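Local coordinates for protein trichothecene 3-O-acetyltransferase (Fusarium sporotrichioides, PDB 2ZBA) that transfers an acetyl group from acetyl-coenzyme A to the 3-hydroxyl of trichothecene mycotoxins during their biosynthesis, at residues A[111-114]-A[115-118]; A[284-288]-A[289-293]. One frame throughout, in Å; residues are numbered along the deposited sequence.

Contact 1: A[111-114]-A[115-118]; sequences RKAG and FPLE
At G114 and F115 the chain leaves helix 107-113 through two successive residues of positive phi, 87° and 54°, in a Schellman motif whose C-prime residue is G114. The F115 N-H turns back to the carbonyl of the residue just before R111, while G114 N makes a weak 3.3 Å bond to R111 O. Glycine suits the C-prime place because, with no side chain, it adopts this left-handed conformation without crowding the preceding carbonyl.

The F115 side chain lies back alongside that of R111. With its CG anti to the carbonyl carbon (chi1 -62°), the phenyl ring lies beside the arginine stem, both side chains pointing the same way, and R111 CG touches F115 CZ at 3.8 Å. R111 N sits 4.2 Å above one face of the F115 ring, displaced toward its rim. The guanidinium belongs to a different environment: its plane stands nearly perpendicular to the ring, and the extended chain carries it to salt bridges with E108 and E406. Arginine thus offers methylenes to the phenyl and charge to the acids. Elsewhere F115 rests on V35 of strand 29-37.

Further along the turn, A113 CB meets P116 CG at 3.7 Å, a small methyl against a rigid ring; P116, which has no N-H to satisfy, suits a chain moving off the helix and is itself buried against I458. The carbonyl of F115 is taken by R409. Across the contact itself the side chains meet by apolar touches alone, so the turn is probably set mainly by the backbone, while the polar end of R111 is held by E108 and E406.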
loop_
_atom_site.group_PDB
_atom_site.type_symbol
_atom_site.label_atom_id
_atom_site.label_comp_id
_atom_site.label_asym_id
_atom_site.label_seq_id
_atom_site.Cartn_x
_atom_site.Cartn_y
_atom_site.Cartn_z
ATOM N N ARG A 111 9.744 -19.115 9.882
ATOM C CA ARG A 111 8.654 -19.868 10.524
ATOM C C ARG A 111 8.677 -19.764 12.043
ATOM O O ARG A 111 7.638 -19.521 12.672
ATOM C CB ARG A 111 8.713 -21.313 10.069
ATOM C CG ARG A 111 8.380 -21.435 8.608
ATOM C CD ARG A 111 8.811 -22.744 8.080
ATOM N NE ARG A 111 8.239 -23.053 6.781
ATOM C CZ ARG A 111 8.623 -24.088 6.043
ATOM N NH1 ARG A 111 9.593 -24.881 6.491
ATOM N NH2 ARG A 111 8.061 -24.326 4.873
ATOM N N LYS A 112 9.859 -19.891 12.640
ATOM C CA LYS A 112 9.949 -19.925 14.092
ATOM C C LYS A 112 9.652 -18.568 14.748
ATOM O O LYS A 112 9.218 -18.512 15.914
ATOM C CB LYS A 112 11.301 -20.487 14.545
ATOM C CG LYS A 112 11.280 -21.085 15.949
ATOM N N ALA A 113 9.898 -17.483 14.003
ATOM C CA ALA A 113 9.665 -16.127 14.504
ATOM C C ALA A 113 8.340 -15.547 14.010
ATOM O O ALA A 113 7.899 -14.489 14.475
ATOM C CB ALA A 113 10.872 -15.188 14.170
ATOM N N GLY A 114 7.685 -16.259 13.101
ATOM C CA GLY A 114 6.369 -15.849 12.603
ATOM C C GLY A 114 6.403 -14.893 11.428
ATOM O O GLY A 114 5.485 -14.070 11.269
ATOM N N PHE A 115 7.457 -15.000 10.606
ATOM C CA PHE A 115 7.658 -14.122 9.437
ATOM C C PHE A 115 7.611 -12.643 9.848
ATOM O O PHE A 115 6.826 -11.869 9.284
ATOM C CB PHE A 115 6.642 -14.429 8.322
ATOM C CG PHE A 115 6.750 -15.827 7.759
ATOM C CD1 PHE A 115 7.593 -16.098 6.687
ATOM C CD2 PHE A 115 6.003 -16.870 8.294
ATOM C CE1 PHE A 115 7.709 -17.384 6.155
ATOM C CE2 PHE A 115 6.108 -18.170 7.760
ATOM C CZ PHE A 115 6.968 -18.424 6.700
ATOM N N PRO A 116 8.476 -12.241 10.812
ATOM C CA PRO A 116 8.434 -10.883 11.367
ATOM C C PRO A 116 8.999 -9.822 10.415
ATOM O O PRO A 116 9.739 -10.146 9.479
ATOM C CB PRO A 116 9.297 -10.993 12.633
ATOM C CG PRO A 116 10.282 -12.061 12.325
ATOM C CD PRO A 116 9.575 -13.035 11.401
ATOM N N LEU A 117 8.655 -8.562 10.663
ATOM C CA LEU A 117 9.137 -7.446 9.824
ATOM C C LEU A 117 10.664 -7.321 9.872
ATOM O O LEU A 117 11.287 -7.022 8.853
ATOM C CB LEU A 117 8.472 -6.128 10.245
ATOM C CG LEU A 117 8.604 -4.897 9.331
ATOM C CD1 LEU A 117 8.404 -5.257 7.860
ATOM C CD2 LEU A 117 7.566 -3.870 9.741
ATOM N N GLU A 118 11.241 -7.566 11.053
ATOM C CA GLU A 118 12.695 -7.621 11.295
ATOM C C GLU A 118 13.456 -8.325 10.170
ATOM O O GLU A 118 14.512 -7.869 9.737
ATOM C CB GLU A 118 12.949 -8.348 12.634
ATOM C CG GLU A 118 14.397 -8.307 13.165
ATOM C CD GLU A 118 14.629 -7.178 14.158
#

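Contact 2: A[284-288]-A[289-293]; sequences VRLAR and LDAST
L289 packs tightly against R285 and R288 where helix 269-285 runs out. R285 O takes two backbone donors, R288 N at 3.0 Å and L289 N at 2.9 Å, three and four residues on, as at a fraying helix end; the second lies almost in line with the C=O but is bent at its hydrogen (132°). Leucine suits the spot because its branches fill the angle between two arginines: CD1 lies over one face of the R288 guanidinium and comes to 4.1 Å from R285 CB, while L289 CD2 reaches R288 NH1 at 3.7 Å. R288 has its CG wedged between backbone N and carbonyl carbon (chi1 65°), and from there its extended chain runs beside L289 in the same direction. Both arginines share the D441 carboxylate through their NE atoms, R285 also holding S418 and S382 O, R288 also holding S380 O.

This connection joins helix 269-285, whose first residue T269 belongs to the coenzyme A site, to strand 294-302 of the seven-stranded sheet. Into that strand the chain enters by a type I beta turn, D290 to T293, where D290 O accepts both T293 N and, at 2.7 Å, T293 OG1, from the same face of its plane; threonine thus adds a side-chain grip to the turn.

On the looser side L286 CD2 merely brushes A291 CA at 3.9 Å, with the L286 side chain lying on V327 and A331 of helix 327-332. D290 is exposed here, its carboxylate suited to solvent.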
loop_
_atom_site.group_PDB
_atom_site.type_symbol
_atom_site.label_atom_id
_atom_site.label_comp_id
_atom_site.label_asym_id
_atom_site.label_seq_id
_atom_site.Cartn_x
_atom_site.Cartn_y
_atom_site.Cartn_z
ATOM N N VAL A 284 -2.965 4.927 24.338
ATOM C CA VAL A 284 -1.577 4.925 24.842
ATOM C C VAL A 284 -0.916 6.297 24.749
ATOM O O VAL A 284 -0.037 6.618 25.553
ATOM C CB VAL A 284 -0.672 3.810 24.221
ATOM C CG1 VAL A 284 -1.299 2.422 24.400
ATOM C CG2 VAL A 284 -0.345 4.088 22.759
ATOM N N ARG A 285 -1.365 7.116 23.795
ATOM C CA ARG A 285 -0.823 8.479 23.604
ATOM C C ARG A 285 -1.331 9.471 24.645
ATOM O O ARG A 285 -0.767 10.550 24.804
ATOM C CB ARG A 285 -1.119 8.996 22.190
ATOM C CG ARG A 285 -0.169 8.494 21.139
ATOM C CD ARG A 285 -0.666 8.797 19.727
ATOM N NE ARG A 285 0.347 8.405 18.747
ATOM C CZ ARG A 285 0.184 8.401 17.427
ATOM N NH1 ARG A 285 -0.978 8.792 16.882
ATOM N NH2 ARG A 285 1.205 8.032 16.648
ATOM N N LEU A 286 -2.397 9.102 25.345
ATOM C CA LEU A 286 -2.881 9.865 26.496
ATOM C C LEU A 286 -1.870 9.931 27.632
ATOM O O LEU A 286 -1.983 10.785 28.510
ATOM C CB LEU A 286 -4.191 9.292 27.020
ATOM C CG LEU A 286 -5.430 9.592 26.186
ATOM C CD1 LEU A 286 -6.625 8.882 26.790
ATOM C CD2 LEU A 286 -5.634 11.108 26.115
ATOM N N ALA A 287 -0.885 9.033 27.616
ATOM C CA ALA A 287 0.213 9.091 28.576
ATOM C C ALA A 287 1.220 10.213 28.264
ATOM O O ALA A 287 2.068 10.521 29.101
ATOM C CB ALA A 287 0.912 7.735 28.670
ATOM N N ARG A 288 1.123 10.835 27.084
ATOM C CA ARG A 288 2.121 11.831 26.661
ATOM C C ARG A 288 1.567 13.080 25.953
ATOM O O ARG A 288 2.306 14.019 25.671
ATOM C CB ARG A 288 3.250 11.176 25.825
ATOM C CG ARG A 288 2.830 10.571 24.465
ATOM C CD ARG A 288 4.032 10.401 23.495
ATOM N NE ARG A 288 3.591 10.015 22.151
ATOM C CZ ARG A 288 3.369 10.865 21.139
ATOM N NH1 ARG A 288 3.555 12.177 21.290
ATOM N NH2 ARG A 288 2.958 10.405 19.958
ATOM N N LEU A 289 0.269 13.088 25.679
ATOM C CA LEU A 289 -0.401 14.239 25.064
ATOM C C LEU A 289 -1.652 14.606 25.866
ATOM O O LEU A 289 -2.312 13.710 26.393
ATOM C CB LEU A 289 -0.827 13.901 23.630
ATOM C CG LEU A 289 0.198 13.546 22.554
ATOM C CD1 LEU A 289 -0.533 12.932 21.374
ATOM C CD2 LEU A 289 0.991 14.768 22.120
ATOM N N ASP A 290 -1.980 15.906 25.925
ATOM C CA ASP A 290 -3.266 16.396 26.486
ATOM C C ASP A 290 -4.450 15.620 25.917
ATOM O O ASP A 290 -4.403 15.175 24.772
ATOM C CB ASP A 290 -3.504 17.888 26.171
ATOM C CG ASP A 290 -2.812 18.839 27.143
ATOM O OD1 ASP A 290 -2.607 18.486 28.327
ATOM O OD2 ASP A 290 -2.487 19.978 26.717
ATOM N N ALA A 291 -5.509 15.479 26.713
ATOM C CA ALA A 291 -6.758 14.838 26.285
ATOM C C ALA A 291 -7.366 15.511 25.046
ATOM O O ALA A 291 -7.922 14.850 24.178
ATOM C CB ALA A 291 -7.768 14.820 27.444
ATOM N N SER A 292 -7.221 16.827 24.952
ATOM C CA SER A 292 -7.826 17.592 23.862
ATOM C C SER A 292 -6.894 17.795 22.649
ATOM O O SER A 292 -7.167 18.644 21.791
ATOM C CB SER A 292 -8.306 18.948 24.388
ATOM O OG SER A 292 -7.216 19.862 24.455
ATOM N N THR A 293 -5.792 17.042 22.577
ATOM C CA THR A 293 -4.923 17.110 21.393
ATOM C C THR A 293 -5.706 16.642 20.164
ATOM O O THR A 293 -6.355 15.584 20.203
ATOM C CB THR A 293 -3.646 16.241 21.539
ATOM O OG1 THR A 293 -3.068 16.451 22.830
ATOM C CG2 THR A 293 -2.611 16.588 20.471
#

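Overall arrangement
From the N terminus, contact 1 comes first, where the chain leaves helix 107-113 and heads for helix 122-125. It bridges two sheets: R111 and F115 touch strand 29-37 of the five-stranded sheet, whereas L117 reaches W239 and F241 on strand 237-244 of the seven-stranded one and pairs with the C-terminal G459. Contact 2 follows much later, closing the short loop from helix 269-285 to strand 294-302 and linking it to helices 327-332 and 439-446. The two lie in series, neither nesting nor crossing. The centres of contact 1 and contact 2 are 32 Å apart and the nearest atoms of contact 1 and contact 2 about 15 Å apart, without touching; both are surface contacts away from the binding sites.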